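Local structure of probable thiosulfate sulfurtransferase (Thermus thermophilus, 2EG4) at residues A[164-169]-A[197-202]; A[173-178]-A[205-210]; A[78-83]-A[213-218]; A[36-41]-A[120-125]. The protein probably transfers sulfane sulfur from a donor such as thiosulfate to an acceptor such as cyanide, as rhodaneses do, and binds a zinc ion. One frame throughout, in Å; residues are numbered along the deposited sequence.

Contact 1: residues A[164-169]-A[197-202]; sequences APLELF and SAVAFF
The backbone at Phe-169, in the helically curled loop 164-169, passes Ala-200 of helix 195-206 with their CA atoms 6.1 Å apart. The contact rests on two pairs of side chains. The methyl CB of Ala-200 sits over one face of the Phe-169 ring, nearly at its centre. It lies 3.6 Å from the ring centroid and only 6° off the ring normal. This is a CH-pi contact, and all six ring carbons share it. With CG anti to the carbonyl carbon (chi1 -67°), the ring is laid across the small alanine. The carbonyl oxygens of Ala-164 and Leu-166 lie at the ring edge, in its plane. Leu-166 O also accepts the backbone N of Phe-169 at 2.8 Å.

Leu-166 forms the second pair. Its CG stands anti to the backbone N (chi1 173°), and this brings CD1 up to the helix although CB does not point there. CD1 touches Val-199 CB at 3.7 Å, and the two side chains cross at about a right angle.

The loop follows strand 162-163, an outermost strand of the parallel sheet in the second rhodanese-like domain. Leu-175 and Leu-179 of helix 175-179 also pack on Phe-169. On the helix, Val-199 also touches Cys-76 of helix 73-84, from the first domain.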
loop_
_atom_site.group_PDB
_atom_site.type_symbol
_atom_site.label_atom_id
_atom_site.label_comp_id
_atom_site.label_asym_id
_atom_site.label_seq_id
_atom_site.Cartn_x
_atom_site.Cartn_y
_atom_site.Cartn_z
ATOM N N ALA A 164 15.982 0.524 5.258
ATOM C CA ALA A 164 15.280 1.381 6.206
ATOM C C ALA A 164 14.100 0.524 6.681
ATOM O O ALA A 164 12.971 0.672 6.201
ATOM C CB ALA A 164 14.784 2.673 5.532
ATOM N N PRO A 165 14.367 -0.417 7.612
ATOM C CA PRO A 165 13.359 -1.329 8.170
ATOM C C PRO A 165 12.063 -0.639 8.555
ATOM O O PRO A 165 12.076 0.443 9.129
ATOM C CB PRO A 165 14.069 -1.942 9.371
ATOM C CG PRO A 165 15.507 -1.987 8.897
ATOM C CD PRO A 165 15.671 -0.614 8.272
ATOM N N LEU A 166 10.954 -1.297 8.225
ATOM C CA LEU A 166 9.606 -0.800 8.490
ATOM C C LEU A 166 9.445 -0.154 9.864
ATOM O O LEU A 166 8.843 0.927 9.997
ATOM C CB LEU A 166 8.614 -1.961 8.361
ATOM C CG LEU A 166 7.160 -1.686 8.752
ATOM C CD1 LEU A 166 6.527 -0.745 7.738
ATOM C CD2 LEU A 166 6.394 -3.000 8.820
ATOM N N GLU A 167 9.969 -0.840 10.877
ATOM C CA GLU A 167 9.896 -0.394 12.269
ATOM C C GLU A 167 10.217 1.088 12.451
ATOM O O GLU A 167 9.523 1.796 13.186
ATOM C CB GLU A 167 10.844 -1.238 13.122
ATOM C CG GLU A 167 10.428 -2.701 13.290
ATOM C CD GLU A 167 10.213 -3.443 11.974
ATOM O OE1 GLU A 167 11.118 -3.432 11.109
ATOM O OE2 GLU A 167 9.128 -4.054 11.814
ATOM N N LEU A 168 11.261 1.556 11.779
ATOM C CA LEU A 168 11.671 2.955 11.872
ATOM C C LEU A 168 10.542 3.935 11.550
ATOM O O LEU A 168 10.449 5.008 12.143
ATOM C CB LEU A 168 12.831 3.229 10.905
ATOM C CG LEU A 168 14.132 2.458 11.083
ATOM C CD1 LEU A 168 15.067 2.740 9.899
ATOM C CD2 LEU A 168 14.783 2.878 12.403
ATOM N N PHE A 169 9.690 3.566 10.600
ATOM C CA PHE A 169 8.602 4.437 10.183
ATOM C C PHE A 169 7.497 4.578 11.218
ATOM O O PHE A 169 6.641 5.454 11.097
ATOM C CB PHE A 169 8.038 3.935 8.848
ATOM C CG PHE A 169 9.009 4.068 7.714
ATOM C CD1 PHE A 169 9.053 5.239 6.961
ATOM C CD2 PHE A 169 9.934 3.061 7.450
ATOM C CE1 PHE A 169 10.012 5.410 5.961
ATOM C CE2 PHE A 169 10.890 3.219 6.456
ATOM C CZ PHE A 169 10.929 4.399 5.711
ATOM N N SER A 197 5.990 -1.442 2.281
ATOM C CA SER A 197 6.413 -0.200 1.658
ATOM C C SER A 197 5.244 0.739 1.504
ATOM O O SER A 197 5.428 1.948 1.450
ATOM C CB SER A 197 7.141 -0.471 0.321
ATOM O OG SER A 197 6.429 -1.388 -0.495
ATOM N N ALA A 198 4.025 0.196 1.437
ATOM C CA ALA A 198 2.840 1.041 1.356
ATOM C C ALA A 198 2.726 1.785 2.698
ATOM O O ALA A 198 2.264 2.932 2.761
ATOM C CB ALA A 198 1.600 0.187 1.140
ATOM N N VAL A 199 3.160 1.132 3.766
ATOM C CA VAL A 199 3.115 1.757 5.087
ATOM C C VAL A 199 4.111 2.917 5.100
ATOM O O VAL A 199 3.792 4.022 5.523
ATOM C CB VAL A 199 3.496 0.758 6.216
ATOM C CG1 VAL A 199 3.507 1.508 7.575
ATOM C CG2 VAL A 199 2.480 -0.370 6.304
ATOM N N ALA A 200 5.320 2.657 4.617
ATOM C CA ALA A 200 6.356 3.699 4.580
ATOM C C ALA A 200 5.937 4.822 3.644
ATOM O O ALA A 200 6.237 6.004 3.887
ATOM C CB ALA A 200 7.662 3.093 4.140
ATOM N N PHE A 201 5.221 4.451 2.580
ATOM C CA PHE A 201 4.721 5.397 1.593
ATOM C C PHE A 201 3.833 6.419 2.297
ATOM O O PHE A 201 4.074 7.618 2.203
ATOM C CB PHE A 201 3.931 4.642 0.501
ATOM C CG PHE A 201 3.137 5.532 -0.433
ATOM C CD1 PHE A 201 3.714 6.064 -1.581
ATOM C CD2 PHE A 201 1.798 5.796 -0.179
ATOM C CE1 PHE A 201 2.974 6.840 -2.468
ATOM C CE2 PHE A 201 1.037 6.585 -1.064
ATOM C CZ PHE A 201 1.633 7.105 -2.213
ATOM N N PHE A 202 2.813 5.950 3.015
ATOM C CA PHE A 202 1.919 6.871 3.717
ATOM C C PHE A 202 2.571 7.682 4.831
ATOM O O PHE A 202 2.236 8.861 5.013
ATOM C CB PHE A 202 0.700 6.116 4.255
ATOM C CG PHE A 202 -0.268 5.747 3.191
ATOM C CD1 PHE A 202 -0.965 6.742 2.504
ATOM C CD2 PHE A 202 -0.453 4.415 2.828
ATOM C CE1 PHE A 202 -1.826 6.420 1.469
ATOM C CE2 PHE A 202 -1.311 4.081 1.795
ATOM C CZ PHE A 202 -2.002 5.083 1.109
#

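Contact 2: residues A[173-178]-A[205-210]; sequences EGLLER and RSLGVR
A Schellman motif ends helix 195-206 at Gly-208, and its neighbours Leu-207 and Val-209 pack against Leu-176 of helix 175-179. Both helices belong to the second rhodanese-like domain. Gly-208 has a positive phi of 92° and turns the chain out of the helix toward strand 210-213. Its N returns to Arg-205 O at 3.0 Å. At these backbone angles a CB would collide with the carbonyl oxygen of Leu-207, which calls for glycine.

Leu-176 reaches across with both branches. Its CG is anti to the carbonyl carbon (chi1 -55°), which sends both methyls toward Leu-207. CD2 fits between two partners, lying 3.7 Å from Leu-207 CD1 and 3.7 Å from Val-209 CG2. CD1 lies over the backbone of Leu-207, 3.6 Å from its O. Leu-176 runs alongside Leu-207 and Val-209, its side chain directed opposite to theirs. Leu-175 adds a looser touch, with CD2 4.0 Å from Leu-207 CD1. Shortening Leu-176 to an alanine would probably leave a gap between helix 175-179 and the turn that ends helix 195-206, with Leu-207 CD1 and Val-209 CG2 losing the methyl they share.

Gly-174 is the N-cap of helix 175-179. Just before it, Glu-173 O is gripped end-on by Arg-178. NH1 bonds to Glu-173 O at 3.1 Å in the carbonyl plane, while NH2 reaches the same oxygen from above that plane at 3.2 Å.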
loop_
_atom_site.group_PDB
_atom_site.type_symbol
_atom_site.label_atom_id
_atom_site.label_comp_id
_atom_site.label_asym_id
_atom_site.label_seq_id
_atom_site.Cartn_x
_atom_site.Cartn_y
_atom_site.Cartn_z
ATOM N N GLU A 173 8.330 11.026 14.688
ATOM C CA GLU A 173 9.022 12.187 15.236
ATOM C C GLU A 173 10.524 12.022 15.013
ATOM O O GLU A 173 11.132 11.063 15.496
ATOM C CB GLU A 173 8.719 12.346 16.733
ATOM C CG GLU A 173 9.161 13.695 17.309
ATOM C CD GLU A 173 8.694 13.919 18.741
ATOM O OE1 GLU A 173 8.910 15.034 19.267
ATOM O OE2 GLU A 173 8.116 12.984 19.339
ATOM N N GLY A 174 11.108 12.948 14.257
ATOM C CA GLY A 174 12.532 12.894 13.974
ATOM C C GLY A 174 12.959 11.842 12.957
ATOM O O GLY A 174 14.155 11.603 12.771
ATOM N N LEU A 175 11.991 11.217 12.290
ATOM C CA LEU A 175 12.294 10.189 11.299
ATOM C C LEU A 175 13.103 10.704 10.110
ATOM O O LEU A 175 14.125 10.127 9.755
ATOM C CB LEU A 175 10.999 9.549 10.786
ATOM C CG LEU A 175 11.168 8.482 9.703
ATOM C CD1 LEU A 175 12.033 7.335 10.237
ATOM C CD2 LEU A 175 9.797 7.982 9.262
ATOM N N LEU A 176 12.635 11.782 9.489
ATOM C CA LEU A 176 13.331 12.344 8.339
ATOM C C LEU A 176 14.771 12.682 8.700
ATOM O O LEU A 176 15.681 12.582 7.868
ATOM C CB LEU A 176 12.611 13.598 7.842
ATOM C CG LEU A 176 11.134 13.400 7.504
ATOM C CD1 LEU A 176 10.636 14.599 6.714
ATOM C CD2 LEU A 176 10.960 12.121 6.695
ATOM N N GLU A 177 14.971 13.082 9.952
ATOM C CA GLU A 177 16.301 13.421 10.425
ATOM C C GLU A 177 17.146 12.160 10.508
ATOM O O GLU A 177 18.265 12.125 10.007
ATOM C CB GLU A 177 16.223 14.098 11.797
ATOM C CG GLU A 177 15.441 15.411 11.807
ATOM C CD GLU A 177 13.944 15.223 12.035
ATOM O OE1 GLU A 177 13.260 14.633 11.168
ATOM O OE2 GLU A 177 13.454 15.672 13.098
ATOM N N ARG A 178 16.615 11.116 11.133
ATOM C CA ARG A 178 17.364 9.872 11.243
ATOM C C ARG A 178 17.608 9.245 9.871
ATOM O O ARG A 178 18.586 8.521 9.674
ATOM C CB ARG A 178 16.629 8.879 12.153
ATOM C CG ARG A 178 16.649 9.269 13.638
ATOM C CD ARG A 178 16.125 8.147 14.533
ATOM N NE ARG A 178 14.709 7.874 14.309
ATOM C CZ ARG A 178 13.719 8.681 14.676
ATOM N NH1 ARG A 178 13.986 9.821 15.298
ATOM N NH2 ARG A 178 12.461 8.352 14.415
ATOM N N ARG A 205 4.804 10.347 3.126
ATOM C CA ARG A 205 3.971 11.368 2.504
ATOM C C ARG A 205 3.416 12.326 3.550
ATOM O O ARG A 205 3.334 13.540 3.311
ATOM C CB ARG A 205 2.830 10.717 1.703
ATOM C CG ARG A 205 3.316 10.106 0.391
ATOM C CD ARG A 205 2.678 10.756 -0.818
ATOM N NE ARG A 205 3.434 10.489 -2.042
ATOM C CZ ARG A 205 3.121 10.976 -3.238
ATOM N NH1 ARG A 205 2.055 11.763 -3.381
ATOM N NH2 ARG A 205 3.870 10.676 -4.293
ATOM N N SER A 206 3.056 11.796 4.714
ATOM C CA SER A 206 2.517 12.646 5.768
ATOM C C SER A 206 3.597 13.577 6.312
ATOM O O SER A 206 3.281 14.599 6.924
ATOM C CB SER A 206 1.942 11.813 6.912
ATOM O OG SER A 206 2.964 11.242 7.712
ATOM N N LEU A 207 4.865 13.226 6.105
ATOM C CA LEU A 207 5.959 14.069 6.579
ATOM C C LEU A 207 6.442 14.992 5.468
ATOM O O LEU A 207 7.434 15.700 5.630
ATOM C CB LEU A 207 7.113 13.215 7.108
ATOM C CG LEU A 207 6.778 12.407 8.370
ATOM C CD1 LEU A 207 7.880 11.400 8.661
ATOM C CD2 LEU A 207 6.571 13.365 9.555
ATOM N N GLY A 208 5.747 14.963 4.334
ATOM C CA GLY A 208 6.097 15.839 3.230
ATOM C C GLY A 208 7.061 15.309 2.188
ATOM O O GLY A 208 7.410 16.030 1.249
ATOM N N VAL A 209 7.492 14.062 2.350
ATOM C CA VAL A 209 8.417 13.436 1.406
ATOM C C VAL A 209 7.657 12.868 0.208
ATOM O O VAL A 209 6.595 12.279 0.368
ATOM C CB VAL A 209 9.200 12.302 2.097
ATOM C CG1 VAL A 209 9.943 11.471 1.066
ATOM C CG2 VAL A 209 10.171 12.899 3.113
ATOM N N ARG A 210 8.197 13.060 -0.993
ATOM C CA ARG A 210 7.542 12.552 -2.191
ATOM C C ARG A 210 7.884 11.077 -2.395
ATOM O O ARG A 210 8.673 10.695 -3.277
ATOM C CB ARG A 210 7.951 13.393 -3.401
ATOM C CG ARG A 210 7.395 14.825 -3.334
ATOM C CD ARG A 210 7.941 15.715 -4.445
ATOM N NE ARG A 210 7.537 17.108 -4.263
ATOM C CZ ARG A 210 8.185 18.148 -4.782
ATOM N NH1 ARG A 210 9.273 17.954 -5.520
ATOM N NH2 ARG A 210 7.759 19.383 -4.552
#

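Contact 3: residues A[78-83]-A[213-218]; sequences TAFFLG and NYLGSM
Asn-213, at the end of strand 210-213, lays its CB against the Phe-80 ring of helix 73-84, with CB 3.5 Å from CZ. Its amide stands over one ring face, the two planes 80° apart. The ring gets there because Phe-80 CG is anti to the backbone N (chi1 -177°). The CB of Tyr-214 points away from the helix, and the residue is the centre of an inverse gamma turn. Leu-215 then points back. Its CD2 approaches Phe-80 at the ring edge, near the ring plane, 4.2 Å from CE2. The same methyl meets Phe-81 CE1 at 3.7 Å, so it contacts both rings.

This buried contact joins the two rhodanese-like domains, with helix 73-84 from the first and residues 213-218 from the second. Phe-201 of helix 195-206 meets Phe-80 edge-to-face. With an alanine in place of Phe-80, a gap is likely to open between the domains, and Asn-213 CB and the Phe-201 ring would lose the aromatic surface they pack on.

Further along, Ser-217 OG donates to Tyr-214 O at 2.7 Å, almost in line with the C=O bond, and also bonds to Cys-191 N. Met-218 continues into helix 217-223, which carries the zinc ligand His-219.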
loop_
_atom_site.group_PDB
_atom_site.type_symbol
_atom_site.label_atom_id
_atom_site.label_comp_id
_atom_site.label_asym_id
_atom_site.label_seq_id
_atom_site.Cartn_x
_atom_site.Cartn_y
_atom_site.Cartn_z
ATOM N N THR A 78 -3.954 -1.932 1.043
ATOM C CA THR A 78 -5.296 -1.771 0.517
ATOM C C THR A 78 -5.549 -0.285 0.231
ATOM O O THR A 78 -6.065 0.049 -0.832
ATOM C CB THR A 78 -6.348 -2.359 1.494
ATOM O OG1 THR A 78 -6.036 -3.748 1.740
ATOM C CG2 THR A 78 -7.752 -2.300 0.865
ATOM N N ALA A 79 -5.179 0.606 1.160
ATOM C CA ALA A 79 -5.368 2.037 0.929
ATOM C C ALA A 79 -4.557 2.496 -0.274
ATOM O O ALA A 79 -4.984 3.379 -1.026
ATOM C CB ALA A 79 -4.963 2.844 2.175
ATOM N N PHE A 80 -3.390 1.895 -0.438
ATOM C CA PHE A 80 -2.528 2.235 -1.558
ATOM C C PHE A 80 -3.233 1.927 -2.879
ATOM O O PHE A 80 -3.221 2.747 -3.794
ATOM C CB PHE A 80 -1.210 1.483 -1.496
ATOM C CG PHE A 80 -0.268 1.870 -2.607
ATOM C CD1 PHE A 80 0.336 3.130 -2.613
ATOM C CD2 PHE A 80 -0.072 1.021 -3.692
ATOM C CE1 PHE A 80 1.116 3.539 -3.691
ATOM C CE2 PHE A 80 0.714 1.427 -4.781
ATOM C CZ PHE A 80 1.302 2.683 -4.777
ATOM N N PHE A 81 -3.851 0.764 -2.980
ATOM C CA PHE A 81 -4.569 0.441 -4.216
ATOM C C PHE A 81 -5.731 1.409 -4.458
ATOM O O PHE A 81 -5.944 1.866 -5.581
ATOM C CB PHE A 81 -5.138 -0.985 -4.158
ATOM C CG PHE A 81 -4.156 -2.050 -4.535
ATOM C CD1 PHE A 81 -3.746 -2.192 -5.861
ATOM C CD2 PHE A 81 -3.677 -2.933 -3.592
ATOM C CE1 PHE A 81 -2.868 -3.220 -6.229
ATOM C CE2 PHE A 81 -2.798 -3.976 -3.938
ATOM C CZ PHE A 81 -2.393 -4.117 -5.273
ATOM N N LEU A 82 -6.523 1.703 -3.416
ATOM C CA LEU A 82 -7.658 2.593 -3.635
ATOM C C LEU A 82 -7.203 3.995 -4.052
ATOM O O LEU A 82 -7.804 4.597 -4.947
ATOM C CB LEU A 82 -8.548 2.629 -2.375
ATOM C CG LEU A 82 -9.707 1.609 -2.366
ATOM C CD1 LEU A 82 -9.220 0.244 -2.779
ATOM C CD2 LEU A 82 -10.374 1.548 -0.978
ATOM N N GLY A 83 -6.140 4.498 -3.425
ATOM C CA GLY A 83 -5.629 5.818 -3.775
ATOM C C GLY A 83 -5.009 5.799 -5.172
ATOM O O GLY A 83 -5.089 6.764 -5.935
ATOM N N ASN A 213 5.745 4.170 -4.355
ATOM C CA ASN A 213 5.780 2.755 -3.988
ATOM C C ASN A 213 6.018 1.807 -5.154
ATOM O O ASN A 213 5.257 1.815 -6.111
ATOM C CB ASN A 213 4.424 2.423 -3.314
ATOM C CG ASN A 213 4.399 1.070 -2.581
ATOM O OD1 ASN A 213 3.310 0.517 -2.296
ATOM N ND2 ASN A 213 5.545 0.560 -2.240
ATOM N N TYR A 214 7.065 0.993 -5.052
ATOM C CA TYR A 214 7.387 0.004 -6.081
ATOM C C TYR A 214 6.517 -1.191 -5.738
ATOM O O TYR A 214 6.940 -2.119 -5.053
ATOM C CB TYR A 214 8.869 -0.404 -6.040
ATOM C CG TYR A 214 9.211 -1.520 -7.018
ATOM C CD1 TYR A 214 8.421 -1.758 -8.142
ATOM C CD2 TYR A 214 10.300 -2.355 -6.795
ATOM C CE1 TYR A 214 8.706 -2.821 -9.011
ATOM C CE2 TYR A 214 10.599 -3.399 -7.649
ATOM C CZ TYR A 214 9.787 -3.632 -8.758
ATOM O OH TYR A 214 10.059 -4.694 -9.579
ATOM N N LEU A 215 5.289 -1.155 -6.254
ATOM C CA LEU A 215 4.314 -2.195 -5.968
ATOM C C LEU A 215 4.763 -3.601 -6.361
ATOM O O LEU A 215 4.542 -4.543 -5.605
ATOM C CB LEU A 215 2.990 -1.818 -6.631
ATOM C CG LEU A 215 1.788 -2.697 -6.321
ATOM C CD1 LEU A 215 1.557 -2.794 -4.804
ATOM C CD2 LEU A 215 0.591 -2.110 -7.029
ATOM N N GLY A 216 5.406 -3.755 -7.522
ATOM C CA GLY A 216 5.879 -5.080 -7.919
ATOM C C GLY A 216 6.861 -5.627 -6.909
ATOM O O GLY A 216 6.891 -6.843 -6.572
ATOM N N SER A 217 7.683 -4.715 -6.406
ATOM C CA SER A 217 8.688 -5.018 -5.395
ATOM C C SER A 217 9.612 -6.176 -5.748
ATOM O O SER A 217 9.761 -6.530 -6.920
ATOM C CB SER A 217 8.031 -5.278 -4.036
ATOM O OG SER A 217 7.818 -4.061 -3.338
ATOM N N MET A 218 10.252 -6.749 -4.730
ATOM C CA MET A 218 11.217 -7.840 -4.932
ATOM C C MET A 218 10.663 -9.094 -5.632
ATOM O O MET A 218 11.380 -9.761 -6.387
ATOM C CB MET A 218 11.850 -8.218 -3.581
ATOM C CG MET A 218 13.321 -8.605 -3.656
ATOM S SD MET A 218 14.419 -7.280 -4.316
ATOM C CE MET A 218 15.648 -8.322 -5.055
#

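Contact 4: residues A[36-41]-A[120-125]; sequences LRLREE and DWLLTA
Leu-38 and Leu-122 face each other at an oblique angle, and each offers one methyl. CD1 of Leu-38 lies 4.2 Å from CD2 of Leu-122, which is a loose apolar touch. Leu-122 extends its CG anti to the backbone N (chi1 175°), which carries CD2 toward Leu-38. Thr-124 meets the backbone of Leu-38 instead of its side chain. Its CB is 3.7 Å from Leu-38 O, and CG2 lies near the same oxygen.

A water bridges the two backbones. It donates to Leu-38 O at 2.8 Å and accepts from Ala-125 N at 2.8 Å. The buried carbonyl and the first amide of helix 125-129 are thus both satisfied through one molecule.

Thr-124 is the N-cap of that helix. Its OG1 caps a backbone N in the first turn, while Glu-127 OE1 takes the N of Thr-124, consistent with a capping box. The contact joins a loop of the first rhodanese-like domain to the segment that leads into helix 125-129 of the second. Leu-44 of helix 41-57 packs on both leucines. Leu-38 N is held by Glu-220 OE2, from helix 217-223.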
loop_
_atom_site.group_PDB
_atom_site.type_symbol
_atom_site.label_atom_id
_atom_site.label_comp_id
_atom_site.label_asym_id
_atom_site.label_seq_id
_atom_site.Cartn_x
_atom_site.Cartn_y
_atom_site.Cartn_z
ATOM N N LEU A 36 1.409 -8.199 -8.213
ATOM C CA LEU A 36 1.330 -7.591 -9.532
ATOM C C LEU A 36 2.586 -7.604 -10.380
ATOM O O LEU A 36 3.705 -7.590 -9.857
ATOM C CB LEU A 36 0.880 -6.138 -9.393
ATOM C CG LEU A 36 -0.601 -5.871 -9.115
ATOM C CD1 LEU A 36 -1.071 -6.626 -7.897
ATOM C CD2 LEU A 36 -0.790 -4.401 -8.913
ATOM N N ARG A 37 2.384 -7.633 -11.698
ATOM C CA ARG A 37 3.476 -7.560 -12.663
ATOM C C ARG A 37 3.077 -6.359 -13.523
ATOM O O ARG A 37 2.031 -6.375 -14.185
ATOM C CB ARG A 37 3.574 -8.827 -13.525
ATOM C CG ARG A 37 4.752 -8.760 -14.486
ATOM C CD ARG A 37 4.879 -9.970 -15.399
ATOM N NE ARG A 37 6.060 -9.890 -16.269
ATOM C CZ ARG A 37 6.120 -9.193 -17.403
ATOM N NH1 ARG A 37 5.059 -8.512 -17.812
ATOM N NH2 ARG A 37 7.238 -9.177 -18.132
ATOM N N LEU A 38 3.894 -5.309 -13.487
ATOM C CA LEU A 38 3.589 -4.087 -14.212
ATOM C C LEU A 38 4.764 -3.634 -15.043
ATOM O O LEU A 38 5.570 -2.802 -14.609
ATOM C CB LEU A 38 3.170 -2.996 -13.220
ATOM C CG LEU A 38 1.963 -3.316 -12.330
ATOM C CD1 LEU A 38 1.857 -2.264 -11.217
ATOM C CD2 LEU A 38 0.684 -3.323 -13.151
ATOM N N ARG A 39 4.871 -4.202 -16.237
ATOM C CA ARG A 39 5.953 -3.842 -17.155
ATOM C C ARG A 39 5.385 -3.159 -18.401
ATOM O O ARG A 39 5.873 -2.094 -18.817
ATOM C CB ARG A 39 6.764 -5.071 -17.574
ATOM C CG ARG A 39 8.004 -4.730 -18.444
ATOM C CD ARG A 39 8.801 -5.972 -18.885
ATOM N NE ARG A 39 10.007 -5.602 -19.630
ATOM C CZ ARG A 39 10.790 -6.460 -20.277
ATOM N NH1 ARG A 39 10.501 -7.759 -20.287
ATOM N NH2 ARG A 39 11.878 -6.021 -20.906
ATOM N N GLU A 40 4.349 -3.758 -18.985
ATOM C CA GLU A 40 3.725 -3.216 -20.191
ATOM C C GLU A 40 2.546 -2.283 -19.889
ATOM O O GLU A 40 1.859 -2.424 -18.876
ATOM C CB GLU A 40 3.204 -4.346 -21.083
ATOM C CG GLU A 40 4.177 -5.482 -21.364
ATOM C CD GLU A 40 5.506 -4.991 -21.923
ATOM O OE1 GLU A 40 5.504 -3.974 -22.641
ATOM O OE2 GLU A 40 6.536 -5.636 -21.654
ATOM N N GLU A 41 2.281 -1.344 -20.797
ATOM C CA GLU A 41 1.150 -0.446 -20.603
ATOM C C GLU A 41 -0.144 -1.260 -20.401
ATOM O O GLU A 41 -0.992 -0.893 -19.587
ATOM C CB GLU A 41 1.020 0.489 -21.820
ATOM C CG GLU A 41 -0.195 1.428 -21.849
ATOM C CD GLU A 41 -0.224 2.452 -20.724
ATOM O OE1 GLU A 41 0.838 2.735 -20.135
ATOM O OE2 GLU A 41 -1.320 2.980 -20.440
ATOM N N ASP A 120 1.736 8.774 -10.438
ATOM C CA ASP A 120 2.677 9.477 -9.570
ATOM C C ASP A 120 2.916 8.776 -8.230
ATOM O O ASP A 120 3.947 8.978 -7.579
ATOM C CB ASP A 120 2.221 10.936 -9.339
ATOM C CG ASP A 120 0.764 11.058 -8.920
ATOM O OD1 ASP A 120 -0.124 10.692 -9.728
ATOM O OD2 ASP A 120 0.496 11.533 -7.789
ATOM N N TRP A 121 1.965 7.948 -7.814
ATOM C CA TRP A 121 2.098 7.218 -6.551
ATOM C C TRP A 121 2.947 5.958 -6.690
ATOM O O TRP A 121 3.439 5.392 -5.717
ATOM C CB TRP A 121 0.715 6.762 -6.087
ATOM C CG TRP A 121 -0.053 7.767 -5.303
ATOM C CD1 TRP A 121 0.023 9.127 -5.404
ATOM C CD2 TRP A 121 -1.014 7.487 -4.274
ATOM N NE1 TRP A 121 -0.833 9.716 -4.491
ATOM C CE2 TRP A 121 -1.479 8.731 -3.786
ATOM C CE3 TRP A 121 -1.527 6.302 -3.719
ATOM C CZ2 TRP A 121 -2.434 8.828 -2.762
ATOM C CZ3 TRP A 121 -2.473 6.389 -2.708
ATOM C CH2 TRP A 121 -2.920 7.650 -2.235
ATOM N N LEU A 122 3.106 5.525 -7.925
ATOM C CA LEU A 122 3.764 4.270 -8.213
ATOM C C LEU A 122 5.141 4.283 -8.850
ATOM O O LEU A 122 5.516 5.235 -9.514
ATOM C CB LEU A 122 2.823 3.498 -9.146
ATOM C CG LEU A 122 3.198 2.168 -9.784
ATOM C CD1 LEU A 122 3.127 1.079 -8.737
ATOM C CD2 LEU A 122 2.238 1.873 -10.950
ATOM N N LEU A 123 5.869 3.201 -8.620
ATOM C CA LEU A 123 7.133 2.934 -9.296
ATOM C C LEU A 123 6.976 1.571 -10.004
ATOM O O LEU A 123 6.615 0.574 -9.383
ATOM C CB LEU A 123 8.296 2.776 -8.321
ATOM C CG LEU A 123 8.862 4.034 -7.692
ATOM C CD1 LEU A 123 9.975 3.616 -6.742
ATOM C CD2 LEU A 123 9.378 4.978 -8.769
ATOM N N THR A 124 7.258 1.528 -11.299
ATOM C CA THR A 124 7.245 0.266 -12.019
ATOM C C THR A 124 8.690 -0.209 -11.819
ATOM O O THR A 124 9.518 0.562 -11.309
ATOM C CB THR A 124 7.038 0.473 -13.525
ATOM O OG1 THR A 124 8.038 1.381 -14.002
ATOM C CG2 THR A 124 5.649 1.052 -13.820
ATOM N N ALA A 125 9.002 -1.433 -12.238
ATOM C CA ALA A 125 10.358 -1.977 -12.092
ATOM C C ALA A 125 11.350 -1.087 -12.804
ATOM O O ALA A 125 12.421 -0.792 -12.281
ATOM C CB ALA A 125 10.450 -3.377 -12.666
HETATM O O HOH W 1 6.557 -2.857 -12.030
#

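Contacts 1 and 2 lie within the second rhodanese-like domain. Both use helix 195-206, their centres are 11 Å apart, and they touch through Phe-169 and Leu-175. Contacts 3 and 4 join the two domains, with centres 9 Å apart. Residues 120-125 and 213-218 meet there through backbone hydrogen bonds of Asn-213 with Trp-121 and Leu-123. Along the chain both segments of contact 4 precede those of contact 1; the segments of contacts 1 and 2 alternate, as do those of 3 and 4. Phe-201 and Phe-202 link contact 1 to contact 3, 12 Å away. Helix 195-206 thus serves both its own domain core and the domain interface. Contacts 2 and 4 lie 24 Å apart.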